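Local coordinates for protein proline iminopeptidase (PDB 3WMR) that probably releases N-terminal proline from peptides as a family S33 amidohydrolase, with a hydrophobic tunnel for polyketide substrates, at residues A[89-100]-A[223-231]; A[139-150]-A[253-263]. All blocks are in the same frame, centred on the assembly; numbering follows the deposited sequence.

Both contacts belong to one alpha/beta hydrolase fold, but to different depths of it. Contact 2 is core: strands 143-149 and 258-263 lie parallel in the central sheet, and backbone hydrogen bonds join them. Contact 1 is only partly buried. It pins the loop before helix 100-113 to the short helix 225-230 mainly through side chains, with an indole at its centre and a His-carboxylate bond at one end. The two do not touch; the centres of contact 1 and contact 2 are about 26 Å apart. They share no element, yet their segments alternate along the chain. Helix 225-230 is followed in chain order by strand 258-263.

Contact 1 of 2, residues A[89-100]-A[223-231]; sequences HLPEKGEDFWTV and DPTVYTTMN
A His-carboxylate hydrogen bond and a tryptophan packed on a short helix tie the loop before helix 100-113 to helix 225-230 and the residues just ahead of it. His89 ND1 donates to Asp223 OD2 at 2.8 Å. The oxygen lies in the ring plane and uses its anti lone pair. His89 NE2 is bonded to Gly85 O. Asp223 OD1 accepts from Thr225 N, forming an Asx turn, and from Thr225 OG1. A water joins Leu90 N to Asp223 OD2.

With CG beside its own backbone N (chi1 -62°), the Trp98 indole is laid at about a right angle to the side chains of Thr225, Val226 and Thr229. Val226 CG2 sits over one face, a CH-pi contact 3.8 Å from the centroid of the Trp98 six-membered ring. Phe97 CD1 covers the opposite face. Met230 SD packs on Trp98 CB at 3.8 Å. Trp98 NE1 bonds Lys93 O from above the carbonyl plane. The Val100 end lies near the bound 1-ethoxy-2-(2-ethoxyethoxy)ethane, whose pocket includes Thr241, backbone-bonded to Thr229.

Four donors, one a water, thus hold the Asp223 carboxylate, two on each oxygen. Two oxygen partners would favour a positively charged His89 imidazole.

Contact 2 of 2, residues A[139-150]-A[253-263]; sequences RPAGLRGLVVAN and DIQVPTMVLIG
The Arg139 guanidinium has the Gln255 amide over one face and the carbonyl of Asp253 at its edge. The two planes are 3° apart and stacked, with Gln255 NE2 3.3 Å from Arg139 CZ. Gln255 NE2 and the guanidinium nitrogens are all donors, so the two groups meet by stacking alone. At the edge, Arg139 NE donates to Asp253 O at 2.8 Å. The bond is almost straight (174°), and the oxygen offers a lone pair in its carbonyl plane. The Arg139 chain is extended from CG to NE, which carries the group across to residues 253-255. The Asp253 carboxylate is near in charge only.

Val256 bridges from this end to the sheet. Its CG2 meets Leu143 CD2 at 3.7 Å, and its CG1 rests on Leu143 O.

Strands 143-149 and 258-263 then run parallel, 15° apart. Leu146 N bonds Pro257 O, and Leu146 O accepts from Met259 N at 2.9 Å. Val148 N bonds Met259 O at 2.9 Å, and Val148 O accepts from Leu261 N. Asn150 N closes the series on Leu261 O at 2.8 Å. Strand 143-149 thus uses both N and O of Leu146 and Val148, as in regular parallel pairing. Leu146, Thr258, Val148 and Val260 share one face, where Val148 CG2 meets Val260 CG2 at 3.8 Å. Val147, Met259, Ala149 and Leu261 share the other. There Met259, bent at its last torsion, brings CE against both methyls of Val147.

Helix 127-137 packs on the Leu146 and Val148 face, and helix 300-312 on the Met259 and Leu261 face. Strand 120-125 flanks strand 143-149, and its C-terminal end leads to the predicted nucleophile Ser126. Asn150 and Gly263 end the pair beside the predicted active-site Asp266.

Contact 1 of 2, residues A[89-100]-A[223-231]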
loop_
_atom_site.group_PDB
_atom_site.type_symbol
_atom_site.label_atom_id
_atom_site.label_comp_id
_atom_site.label_asym_id
_atom_site.label_seq_id
_atom_site.Cartn_x
_atom_site.Cartn_y
_atom_site.Cartn_z
ATOM N N HIS A 89 7.520 3.876 17.436
ATOM C CA HIS A 89 7.293 5.246 16.973
ATOM C C HIS A 89 8.551 6.054 17.205
ATOM O O HIS A 89 9.185 5.924 18.243
ATOM C CB HIS A 89 6.119 5.874 17.710
ATOM C CG HIS A 89 4.816 5.212 17.409
ATOM N ND1 HIS A 89 3.781 5.861 16.776
ATOM C CD2 HIS A 89 4.395 3.944 17.616
ATOM C CE1 HIS A 89 2.772 5.024 16.619
ATOM N NE2 HIS A 89 3.119 3.855 17.124
ATOM N N LEU A 90 8.924 6.862 16.219
ATOM C CA LEU A 90 10.098 7.716 16.316
ATOM C C LEU A 90 9.724 9.139 15.888
ATOM O O LEU A 90 10.197 9.624 14.859
ATOM C CB LEU A 90 11.232 7.177 15.439
ATOM C CG LEU A 90 11.708 5.741 15.685
ATOM C CD1 LEU A 90 10.699 4.712 15.200
ATOM C CD2 LEU A 90 13.046 5.502 14.996
ATOM N N PRO A 91 8.878 9.819 16.687
ATOM C CA PRO A 91 8.414 11.167 16.333
ATOM C C PRO A 91 9.538 12.160 16.042
ATOM O O PRO A 91 9.348 13.059 15.233
ATOM C CB PRO A 91 7.630 11.615 17.573
ATOM C CG PRO A 91 7.251 10.363 18.276
ATOM C CD PRO A 91 8.352 9.382 17.994
ATOM N N GLU A 92 10.689 11.997 16.692
ATOM C CA GLU A 92 11.788 12.953 16.553
ATOM C C GLU A 92 12.852 12.520 15.526
ATOM O O GLU A 92 13.947 13.082 15.488
ATOM C CB GLU A 92 12.407 13.266 17.929
ATOM C CG GLU A 92 11.696 14.408 18.666
ATOM C CD GLU A 92 12.388 14.859 19.950
ATOM O OE1 GLU A 92 13.554 14.473 20.206
ATOM O OE2 GLU A 92 11.757 15.624 20.715
ATOM N N LYS A 93 12.530 11.534 14.690
ATOM C CA LYS A 93 13.354 11.242 13.518
ATOM C C LYS A 93 12.804 12.020 12.325
ATOM O O LYS A 93 11.588 12.101 12.135
ATOM C CB LYS A 93 13.386 9.742 13.216
ATOM C CG LYS A 93 14.201 8.925 14.209
ATOM C CD LYS A 93 15.701 9.181 14.062
ATOM C CE LYS A 93 16.536 8.178 14.841
ATOM N NZ LYS A 93 16.492 8.442 16.305
ATOM N N GLY A 94 13.712 12.576 11.526
ATOM C CA GLY A 94 13.353 13.459 10.421
ATOM C C GLY A 94 13.577 12.875 9.038
ATOM O O GLY A 94 13.763 11.670 8.875
ATOM N N GLU A 95 13.576 13.763 8.050
ATOM C CA GLU A 95 13.553 13.396 6.634
ATOM C C GLU A 95 14.621 12.399 6.206
ATOM O O GLU A 95 14.330 11.484 5.432
ATOM C CB GLU A 95 13.689 14.650 5.764
ATOM C CG GLU A 95 12.528 15.631 5.861
ATOM C CD GLU A 95 12.571 16.672 4.762
ATOM O OE1 GLU A 95 13.680 17.014 4.307
ATOM O OE2 GLU A 95 11.497 17.140 4.342
ATOM N N ASP A 96 15.854 12.574 6.681
ATOM C CA ASP A 96 16.949 11.719 6.210
ATOM C C ASP A 96 16.983 10.334 6.878
ATOM O O ASP A 96 17.753 9.470 6.452
ATOM C CB ASP A 96 18.318 12.432 6.298
ATOM C CG ASP A 96 18.663 12.915 7.697
ATOM O OD1 ASP A 96 18.074 12.431 8.683
ATOM O OD2 ASP A 96 19.550 13.785 7.806
ATOM N N PHE A 97 16.153 10.133 7.904
ATOM C CA PHE A 97 15.982 8.821 8.540
ATOM C C PHE A 97 14.929 7.956 7.841
ATOM O O PHE A 97 15.047 6.732 7.833
ATOM C CB PHE A 97 15.587 8.977 10.008
ATOM C CG PHE A 97 15.384 7.671 10.729
ATOM C CD1 PHE A 97 14.105 7.145 10.898
ATOM C CD2 PHE A 97 16.468 6.960 11.236
ATOM C CE1 PHE A 97 13.914 5.940 11.555
ATOM C CE2 PHE A 97 16.283 5.759 11.900
ATOM C CZ PHE A 97 15.002 5.249 12.060
ATOM N N TRP A 98 13.898 8.590 7.286
ATOM C CA TRP A 98 12.783 7.867 6.689
ATOM C C TRP A 98 13.048 7.629 5.209
ATOM O O TRP A 98 12.690 8.443 4.352
ATOM C CB TRP A 98 11.472 8.626 6.910
ATOM C CG TRP A 98 11.138 8.775 8.365
ATOM C CD1 TRP A 98 11.114 9.939 9.089
ATOM C CD2 TRP A 98 10.812 7.728 9.285
ATOM N NE1 TRP A 98 10.781 9.677 10.396
ATOM C CE2 TRP A 98 10.586 8.329 10.544
ATOM C CE3 TRP A 98 10.674 6.342 9.167
ATOM C CZ2 TRP A 98 10.229 7.590 11.675
ATOM C CZ3 TRP A 98 10.322 5.608 10.297
ATOM C CH2 TRP A 98 10.105 6.233 11.530
ATOM N N THR A 99 13.676 6.499 4.920
ATOM C CA THR A 99 14.111 6.179 3.580
ATOM C C THR A 99 13.475 4.885 3.110
ATOM O O THR A 99 12.989 4.087 3.913
ATOM C CB THR A 99 15.628 5.963 3.559
ATOM O OG1 THR A 99 15.945 4.903 4.472
ATOM C CG2 THR A 99 16.344 7.241 3.985
ATOM N N VAL A 100 13.485 4.695 1.800
ATOM C CA VAL A 100 13.078 3.439 1.209
ATOM C C VAL A 100 13.979 2.296 1.714
ATOM O O VAL A 100 13.498 1.203 1.988
ATOM C CB VAL A 100 13.116 3.513 -0.336
ATOM C CG1 VAL A 100 12.686 2.187 -0.953
ATOM C CG2 VAL A 100 12.254 4.666 -0.837
ATOM N N ASP A 223 -0.108 9.519 14.837
ATOM C CA ASP A 223 1.318 9.778 14.586
ATOM C C ASP A 223 1.580 9.959 13.092
ATOM O O ASP A 223 1.834 8.994 12.374
ATOM C CB ASP A 223 2.216 8.690 15.171
ATOM C CG ASP A 223 3.684 9.109 15.216
ATOM O OD1 ASP A 223 4.055 10.116 14.555
ATOM O OD2 ASP A 223 4.477 8.421 15.900
ATOM N N PRO A 224 1.521 11.211 12.620
ATOM C CA PRO A 224 1.619 11.460 11.197
ATOM C C PRO A 224 3.068 11.611 10.719
ATOM O O PRO A 224 3.283 11.984 9.574
ATOM C CB PRO A 224 0.845 12.770 11.037
ATOM C CG PRO A 224 1.102 13.503 12.311
ATOM C CD PRO A 224 1.354 12.466 13.379
ATOM N N THR A 225 4.034 11.308 11.582
ATOM C CA THR A 225 5.453 11.529 11.288
ATOM C C THR A 225 5.825 10.995 9.908
ATOM O O THR A 225 6.266 11.752 9.044
ATOM C CB THR A 225 6.357 10.866 12.350
ATOM O OG1 THR A 225 6.044 11.395 13.646
ATOM C CG2 THR A 225 7.831 11.112 12.057
ATOM N N VAL A 226 5.584 9.700 9.699
ATOM C CA VAL A 226 6.071 8.995 8.500
ATOM C C VAL A 226 5.332 9.444 7.243
ATOM O O VAL A 226 5.954 9.840 6.259
ATOM C CB VAL A 226 5.958 7.461 8.666
ATOM C CG1 VAL A 226 6.464 6.725 7.425
ATOM C CG2 VAL A 226 6.726 6.990 9.896
ATOM N N TYR A 227 4.006 9.390 7.291
ATOM C CA TYR A 227 3.149 9.774 6.161
ATOM C C TYR A 227 3.388 11.216 5.700
ATOM O O TYR A 227 3.501 11.466 4.500
ATOM C CB TYR A 227 1.668 9.568 6.536
ATOM C CG TYR A 227 0.669 9.684 5.405
ATOM C CD1 TYR A 227 0.387 8.601 4.578
ATOM C CD2 TYR A 227 -0.056 10.854 5.201
ATOM C CE1 TYR A 227 -0.553 8.696 3.562
ATOM C CE2 TYR A 227 -0.990 10.952 4.181
ATOM C CZ TYR A 227 -1.230 9.871 3.365
ATOM O OH TYR A 227 -2.149 9.962 2.357
ATOM N N THR A 228 3.452 12.160 6.647
ATOM C CA THR A 228 3.642 13.570 6.299
ATOM C C THR A 228 5.083 13.818 5.819
ATOM O O THR A 228 5.290 14.606 4.903
ATOM C CB THR A 228 3.225 14.545 7.433
ATOM O OG1 THR A 228 4.041 14.353 8.600
ATOM C CG2 THR A 228 1.719 14.369 7.805
ATOM N N THR A 229 6.057 13.107 6.387
ATOM C CA THR A 229 7.439 13.219 5.926
ATOM C C THR A 229 7.610 12.710 4.503
ATOM O O THR A 229 8.097 13.435 3.636
ATOM C CB THR A 229 8.422 12.476 6.848
ATOM O OG1 THR A 229 8.340 13.029 8.159
ATOM C CG2 THR A 229 9.866 12.626 6.339
ATOM N N MET A 230 7.167 11.479 4.248
ATOM C CA MET A 230 7.480 10.822 2.979
ATOM C C MET A 230 6.461 11.102 1.882
ATOM O O MET A 230 6.831 11.242 0.718
ATOM C CB MET A 230 7.652 9.317 3.195
ATOM C CG MET A 230 8.715 8.974 4.238
ATOM S SD MET A 230 9.189 7.232 4.264
ATOM C CE MET A 230 10.202 7.140 2.778
ATOM N N ASN A 231 5.180 11.200 2.252
ATOM C CA ASN A 231 4.114 11.404 1.278
ATOM C C ASN A 231 3.566 12.835 1.198
ATOM O O ASN A 231 3.658 13.471 0.153
ATOM C CB ASN A 231 2.956 10.421 1.531
ATOM C CG ASN A 231 1.767 10.678 0.622
ATOM O OD1 ASN A 231 0.810 11.402 0.982
ATOM N ND2 ASN A 231 1.827 10.135 -0.562
HETATM O O HOH W 1 7.057 7.758 14.543
HETATM O O HOH W 2 8.861 16.043 3.730
#

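Contact 2 of 2, residues A[139-150]-A[253-263]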
loop_
_atom_site.group_PDB
_atom_site.type_symbol
_atom_site.label_atom_id
_atom_site.label_comp_id
_atom_site.label_asym_id
_atom_site.label_seq_id
_atom_site.Cartn_x
_atom_site.Cartn_y
_atom_site.Cartn_z
ATOM N N ARG A 139 15.638 -9.812 -6.784
ATOM C CA ARG A 139 15.574 -11.219 -7.124
ATOM C C ARG A 139 15.887 -12.126 -5.935
ATOM O O ARG A 139 16.767 -12.991 -6.026
ATOM C CB ARG A 139 16.509 -11.526 -8.320
ATOM C CG ARG A 139 16.095 -10.802 -9.599
ATOM C CD ARG A 139 17.085 -11.027 -10.741
ATOM N NE ARG A 139 16.576 -10.515 -12.013
ATOM C CZ ARG A 139 17.189 -10.645 -13.193
ATOM N NH1 ARG A 139 18.349 -11.281 -13.290
ATOM N NH2 ARG A 139 16.644 -10.132 -14.292
ATOM N N PRO A 140 15.172 -11.940 -4.814
ATOM C CA PRO A 140 15.387 -12.810 -3.659
ATOM C C PRO A 140 14.865 -14.221 -3.952
ATOM O O PRO A 140 13.871 -14.373 -4.671
ATOM C CB PRO A 140 14.541 -12.142 -2.564
ATOM C CG PRO A 140 13.417 -11.513 -3.307
ATOM C CD PRO A 140 13.959 -11.109 -4.654
ATOM N N ALA A 141 15.524 -15.231 -3.394
ATOM C CA ALA A 141 15.284 -16.633 -3.763
ATOM C C ALA A 141 13.912 -17.167 -3.363
ATOM O O ALA A 141 13.313 -17.974 -4.086
ATOM C CB ALA A 141 16.384 -17.521 -3.170
ATOM N N GLY A 142 13.413 -16.746 -2.210
ATOM C CA GLY A 142 12.161 -17.306 -1.692
ATOM C C GLY A 142 10.886 -16.710 -2.256
ATOM O O GLY A 142 9.798 -17.242 -2.025
ATOM N N LEU A 143 11.001 -15.604 -2.983
ATOM C CA LEU A 143 9.828 -14.931 -3.543
ATOM C C LEU A 143 9.199 -15.705 -4.716
ATOM O O LEU A 143 9.852 -15.938 -5.738
ATOM C CB LEU A 143 10.174 -13.514 -3.985
ATOM C CG LEU A 143 8.998 -12.722 -4.590
ATOM C CD1 LEU A 143 7.959 -12.408 -3.512
ATOM C CD2 LEU A 143 9.497 -11.457 -5.263
ATOM N N ARG A 144 7.916 -16.054 -4.562
ATOM C CA ARG A 144 7.141 -16.777 -5.586
ATOM C C ARG A 144 6.357 -15.904 -6.571
ATOM O O ARG A 144 6.114 -16.310 -7.710
ATOM C CB ARG A 144 6.126 -17.699 -4.914
ATOM C CG ARG A 144 6.730 -18.938 -4.307
ATOM C CD ARG A 144 5.715 -19.715 -3.490
ATOM N NE ARG A 144 5.100 -20.787 -4.235
ATOM C CZ ARG A 144 5.374 -22.086 -4.097
ATOM N NH1 ARG A 144 6.271 -22.527 -3.225
ATOM N NH2 ARG A 144 4.740 -22.951 -4.856
ATOM N N GLY A 145 5.916 -14.741 -6.115
ATOM C CA GLY A 145 5.034 -13.883 -6.883
ATOM C C GLY A 145 4.900 -12.531 -6.214
ATOM O O GLY A 145 5.137 -12.398 -5.020
ATOM N N LEU A 146 4.518 -11.530 -6.991
ATOM C CA LEU A 146 4.316 -10.177 -6.494
ATOM C C LEU A 146 2.984 -9.654 -6.973
ATOM O O LEU A 146 2.683 -9.695 -8.175
ATOM C CB LEU A 146 5.399 -9.231 -7.021
ATOM C CG LEU A 146 5.210 -7.719 -6.800
ATOM C CD1 LEU A 146 5.241 -7.362 -5.321
ATOM C CD2 LEU A 146 6.304 -6.957 -7.568
ATOM N N VAL A 147 2.209 -9.105 -6.049
ATOM C CA VAL A 147 1.041 -8.325 -6.424
ATOM C C VAL A 147 1.280 -6.854 -6.070
ATOM O O VAL A 147 1.689 -6.522 -4.958
ATOM C CB VAL A 147 -0.233 -8.818 -5.743
ATOM C CG1 VAL A 147 -1.446 -8.048 -6.271
ATOM C CG2 VAL A 147 -0.390 -10.313 -5.972
ATOM N N VAL A 148 1.048 -5.991 -7.045
ATOM C CA VAL A 148 1.092 -4.555 -6.849
ATOM C C VAL A 148 -0.328 -4.040 -7.080
ATOM O O VAL A 148 -0.803 -3.954 -8.219
ATOM C CB VAL A 148 2.134 -3.846 -7.755
ATOM C CG1 VAL A 148 3.526 -4.348 -7.417
ATOM C CG2 VAL A 148 1.825 -4.036 -9.233
ATOM N N ALA A 149 -0.987 -3.740 -5.959
ATOM C CA ALA A 149 -2.383 -3.381 -5.906
ATOM C C ALA A 149 -2.538 -1.900 -5.598
ATOM O O ALA A 149 -2.055 -1.443 -4.569
ATOM C CB ALA A 149 -3.071 -4.195 -4.815
ATOM N N ASN A 150 -3.213 -1.161 -6.485
ATOM C CA ASN A 150 -3.507 0.258 -6.264
ATOM C C ASN A 150 -2.224 1.035 -6.065
ATOM O O ASN A 150 -2.140 1.955 -5.249
ATOM C CB ASN A 150 -4.439 0.437 -5.065
ATOM C CG ASN A 150 -5.525 -0.620 -5.026
ATOM O OD1 ASN A 150 -6.409 -0.650 -5.886
ATOM N ND2 ASN A 150 -5.437 -1.510 -4.078
ATOM N N ASP A 253 13.847 -5.990 -13.890
ATOM C CA ASP A 253 14.579 -7.041 -13.173
ATOM C C ASP A 253 13.684 -8.008 -12.390
ATOM O O ASP A 253 14.166 -9.009 -11.838
ATOM C CB ASP A 253 15.598 -6.415 -12.219
ATOM C CG ASP A 253 16.761 -5.721 -12.955
ATOM O OD1 ASP A 253 17.023 -6.004 -14.145
ATOM O OD2 ASP A 253 17.409 -4.870 -12.326
ATOM N N ILE A 254 12.392 -7.705 -12.315
ATOM C CA ILE A 254 11.438 -8.564 -11.597
ATOM C C ILE A 254 11.185 -9.827 -12.414
ATOM O O ILE A 254 10.667 -9.753 -13.539
ATOM C CB ILE A 254 10.120 -7.815 -11.300
ATOM C CG1 ILE A 254 10.379 -6.664 -10.322
ATOM C CG2 ILE A 254 9.081 -8.762 -10.722
ATOM C CD1 ILE A 254 9.247 -5.664 -10.205
ATOM N N GLN A 255 11.553 -10.974 -11.853
ATOM C CA GLN A 255 11.475 -12.263 -12.560
ATOM C C GLN A 255 10.206 -13.056 -12.258
ATOM O O GLN A 255 9.822 -13.955 -13.023
ATOM C CB GLN A 255 12.667 -13.131 -12.186
ATOM C CG GLN A 255 13.979 -12.616 -12.742
ATOM C CD GLN A 255 15.174 -13.445 -12.288
ATOM O OE1 GLN A 255 15.288 -13.789 -11.120
ATOM N NE2 GLN A 255 16.080 -13.745 -13.211
ATOM N N VAL A 256 9.558 -12.734 -11.147
ATOM C CA VAL A 256 8.438 -13.552 -10.704
ATOM C C VAL A 256 7.180 -13.104 -11.428
ATOM O O VAL A 256 7.110 -11.984 -11.938
ATOM C CB VAL A 256 8.280 -13.501 -9.174
ATOM C CG1 VAL A 256 9.465 -14.184 -8.513
ATOM C CG2 VAL A 256 8.130 -12.066 -8.666
ATOM N N PRO A 257 6.179 -13.990 -11.492
ATOM C CA PRO A 257 4.928 -13.551 -12.054
ATOM C C PRO A 257 4.294 -12.480 -11.153
ATOM O O PRO A 257 4.152 -12.661 -9.933
ATOM C CB PRO A 257 4.073 -14.829 -12.114
ATOM C CG PRO A 257 4.891 -15.922 -11.536
ATOM C CD PRO A 257 6.095 -15.331 -10.892
ATOM N N THR A 258 3.925 -11.380 -11.791
ATOM C CA THR A 258 3.461 -10.189 -11.127
ATOM C C THR A 258 2.035 -9.898 -11.568
ATOM O O THR A 258 1.683 -10.107 -12.741
ATOM C CB THR A 258 4.398 -9.006 -11.450
ATOM O OG1 THR A 258 5.720 -9.308 -10.972
ATOM C CG2 THR A 258 3.896 -7.711 -10.790
ATOM N N MET A 259 1.199 -9.442 -10.633
ATOM C CA MET A 259 -0.170 -9.031 -10.985
ATOM C C MET A 259 -0.385 -7.560 -10.618
ATOM O O MET A 259 -0.102 -7.160 -9.480
ATOM C CB MET A 259 -1.240 -9.889 -10.290
ATOM C CG MET A 259 -2.659 -9.462 -10.659
ATOM S SD MET A 259 -4.020 -10.554 -10.156
ATOM C CE MET A 259 -3.624 -10.741 -8.424
ATOM N N VAL A 260 -0.870 -6.771 -11.586
ATOM C CA VAL A 260 -1.298 -5.402 -11.339
ATOM C C VAL A 260 -2.805 -5.421 -11.137
ATOM O O VAL A 260 -3.531 -5.910 -12.003
ATOM C CB VAL A 260 -0.964 -4.471 -12.514
ATOM C CG1 VAL A 260 -1.510 -3.066 -12.262
ATOM C CG2 VAL A 260 0.544 -4.438 -12.752
ATOM N N LEU A 261 -3.254 -4.912 -9.994
ATOM C CA LEU A 261 -4.664 -4.908 -9.637
ATOM C C LEU A 261 -5.011 -3.506 -9.194
ATOM O O LEU A 261 -4.443 -3.007 -8.221
ATOM C CB LEU A 261 -4.943 -5.902 -8.508
ATOM C CG LEU A 261 -6.423 -6.155 -8.148
ATOM C CD1 LEU A 261 -6.577 -7.587 -7.659
ATOM C CD2 LEU A 261 -6.964 -5.188 -7.105
ATOM N N ILE A 262 -5.932 -2.873 -9.920
ATOM C CA ILE A 262 -6.407 -1.546 -9.576
ATOM C C ILE A 262 -7.922 -1.538 -9.655
ATOM O O ILE A 262 -8.549 -2.485 -10.187
ATOM C CB ILE A 262 -5.821 -0.453 -10.509
ATOM C CG1 ILE A 262 -6.213 -0.728 -11.967
ATOM C CG2 ILE A 262 -4.297 -0.381 -10.398
ATOM C CD1 ILE A 262 -5.893 0.405 -12.910
ATOM N N GLY A 263 -8.522 -0.495 -9.091
ATOM C CA GLY A 263 -9.955 -0.236 -9.296
ATOM C C GLY A 263 -10.153 0.622 -10.530
ATOM O O GLY A 263 -9.275 1.405 -10.883
#